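Local coordinates for protein intracellular serine protease (Bacillus licheniformis, PDB 4ZOQ) that is a lanthipeptide protease of the subtilisin-like S8 family, used for sequence-specific peptide bond cleavage and probably acting as a serine endopeptidase, at residues Ala283-Leu288 / His308-Ser313. Sequence-based numbering, arbitrary orientation.
Sequences AGTAAL and HILRKS
Thr-285, Ala-286 and Leu-310 meet without any flat group of either segment; the one ring of the two segments, the imidazole of His-308, takes no part in the contact and has Lys-312 CG 3.7 Å above one face, displaced toward the rim. The interface itself is methyl against methyl. Leu-310 projects from 308-313 toward the other helix and divides its two branches: CD2 meets Thr-285 CG2 at 3.8 Å, while CD1 approaches Ala-286 CB more loosely, at 4.3 Å. The side chains of Thr-285 and Leu-310 run antiparallel and pass alongside one another, so their contact is lateral. The threonine torsion (chi1 -57°) sets CG2 anti to the backbone N and presents it to the leucine, while OG1 turns back to hydrogen-bond Gln-281 O, one turn earlier. Just 98 Å² is buried in total, and the nearest CA atoms, of Ala-286 and Leu-310, stand 7.4 Å apart. Phe-170 of strand 168-172 touches both Ala-286 and Leu-310, and Ala-333 and Ala-336 of helix 333-338 pack on Thr-285, which places the meeting of helices 275-297 and 303-313 against the central sheet, with helix 333-338 alongside. On 308-313, Ile-309 O receives Ser-313 OG (2.8 Å) and Ser-313 N from opposite faces of its plane. With the hydroxyls of Thr-285 and Ser-313 each bonded to a carbonyl of its own helix, the contact probably rests on dispersion and burial of apolar surface, with no hydrogen bond across it.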
loop_
_atom_site.group_PDB
_atom_site.type_symbol
_atom_site.label_atom_id
_atom_site.label_comp_id
_atom_site.label_asym_id
_atom_site.label_seq_id
_atom_site.Cartn_x
_atom_site.Cartn_y
_atom_site.Cartn_z
ATOM N N ALA B 283 -4.464 -6.563 -1.637
ATOM C CA ALA B 283 -4.539 -6.538 -0.188
ATOM C C ALA B 283 -5.966 -6.911 0.257
ATOM O O ALA B 283 -6.140 -7.737 1.174
ATOM C CB ALA B 283 -4.136 -5.179 0.353
ATOM N N GLY B 284 -6.969 -6.338 -0.428
ATOM C CA GLY B 284 -8.367 -6.637 -0.162
ATOM C C GLY B 284 -8.661 -8.110 -0.371
ATOM O O GLY B 284 -9.332 -8.744 0.453
ATOM N N THR B 285 -8.110 -8.664 -1.450
ATOM C CA THR B 285 -8.269 -10.087 -1.728
ATOM C C THR B 285 -7.600 -10.931 -0.632
ATOM O O THR B 285 -8.157 -11.945 -0.188
ATOM C CB THR B 285 -7.676 -10.490 -3.091
ATOM O OG1 THR B 285 -8.274 -9.706 -4.142
ATOM C CG2 THR B 285 -7.937 -11.986 -3.355
ATOM N N ALA B 286 -6.426 -10.503 -0.172
ATOM C CA ALA B 286 -5.743 -11.219 0.909
ATOM C C ALA B 286 -6.586 -11.252 2.186
ATOM O O ALA B 286 -6.689 -12.291 2.856
ATOM C CB ALA B 286 -4.397 -10.596 1.196
ATOM N N ALA B 287 -7.180 -10.107 2.520
ATOM C CA ALA B 287 -8.064 -10.005 3.681
ATOM C C ALA B 287 -9.262 -10.943 3.498
ATOM O O ALA B 287 -9.733 -11.552 4.459
ATOM C CB ALA B 287 -8.523 -8.565 3.897
ATOM N N LEU B 288 -9.732 -11.090 2.267
ATOM C CA LEU B 288 -10.833 -12.027 2.045
ATOM C C LEU B 288 -10.424 -13.480 2.325
ATOM O O LEU B 288 -11.185 -14.225 2.945
ATOM C CB LEU B 288 -11.381 -11.906 0.621
ATOM C CG LEU B 288 -12.353 -10.769 0.331
ATOM C CD1 LEU B 288 -12.979 -10.987 -1.058
ATOM C CD2 LEU B 288 -13.432 -10.704 1.428
ATOM N N HIS B 308 0.264 -18.311 -1.071
ATOM C CA HIS B 308 0.107 -19.498 -1.906
ATOM C C HIS B 308 -1.256 -19.486 -2.613
ATOM O O HIS B 308 -1.353 -19.765 -3.799
ATOM C CB HIS B 308 0.276 -20.780 -1.069
ATOM C CG HIS B 308 0.217 -22.027 -1.878
ATOM N ND1 HIS B 308 1.290 -22.490 -2.607
ATOM C CD2 HIS B 308 -0.810 -22.871 -2.142
ATOM C CE1 HIS B 308 0.936 -23.581 -3.266
ATOM N NE2 HIS B 308 -0.333 -23.834 -2.999
ATOM N N ILE B 309 -2.312 -19.166 -1.878
ATOM C CA ILE B 309 -3.632 -19.088 -2.479
ATOM C C ILE B 309 -3.691 -17.985 -3.571
ATOM O O ILE B 309 -4.216 -18.231 -4.659
ATOM C CB ILE B 309 -4.688 -18.861 -1.397
ATOM C CG1 ILE B 309 -4.763 -20.116 -0.534
ATOM C CG2 ILE B 309 -6.047 -18.578 -2.025
ATOM C CD1 ILE B 309 -5.466 -19.930 0.769
ATOM N N LEU B 310 -3.109 -16.813 -3.306
ATOM C CA LEU B 310 -3.059 -15.724 -4.289
ATOM C C LEU B 310 -2.345 -16.150 -5.533
ATOM O O LEU B 310 -2.803 -15.891 -6.660
ATOM C CB LEU B 310 -2.343 -14.492 -3.715
ATOM C CG LEU B 310 -3.103 -13.809 -2.575
ATOM C CD1 LEU B 310 -2.326 -12.701 -1.911
ATOM C CD2 LEU B 310 -4.404 -13.246 -3.161
ATOM N N ARG B 311 -1.209 -16.810 -5.330
ATOM C CA ARG B 311 -0.382 -17.233 -6.446
ATOM C C ARG B 311 -1.084 -18.271 -7.344
ATOM O O ARG B 311 -1.149 -18.097 -8.543
ATOM C CB ARG B 311 0.953 -17.754 -5.926
ATOM C CG ARG B 311 1.823 -18.398 -6.982
ATOM C CD ARG B 311 3.195 -18.660 -6.422
ATOM N NE ARG B 311 3.266 -19.884 -5.630
ATOM C CZ ARG B 311 3.424 -21.111 -6.121
ATOM N NH1 ARG B 311 3.493 -21.316 -7.436
ATOM N NH2 ARG B 311 3.496 -22.136 -5.277
ATOM N N LYS B 312 -1.687 -19.294 -6.765
ATOM C CA LYS B 312 -2.289 -20.327 -7.588
ATOM C C LYS B 312 -3.590 -19.898 -8.259
ATOM O O LYS B 312 -3.990 -20.485 -9.258
ATOM C CB LYS B 312 -2.550 -21.588 -6.758
ATOM C CG LYS B 312 -1.286 -22.305 -6.348
ATOM C CD LYS B 312 -0.825 -23.150 -7.549
ATOM C CE LYS B 312 0.217 -24.194 -7.171
ATOM N NZ LYS B 312 1.035 -24.577 -8.356
ATOM N N SER B 313 -4.242 -18.860 -7.745
ATOM C CA SER B 313 -5.500 -18.426 -8.342
ATOM C C SER B 313 -5.333 -17.301 -9.375
ATOM O O SER B 313 -6.299 -16.872 -10.008
ATOM C CB SER B 313 -6.483 -18.006 -7.244
ATOM O OG SER B 313 -5.968 -16.975 -6.427
#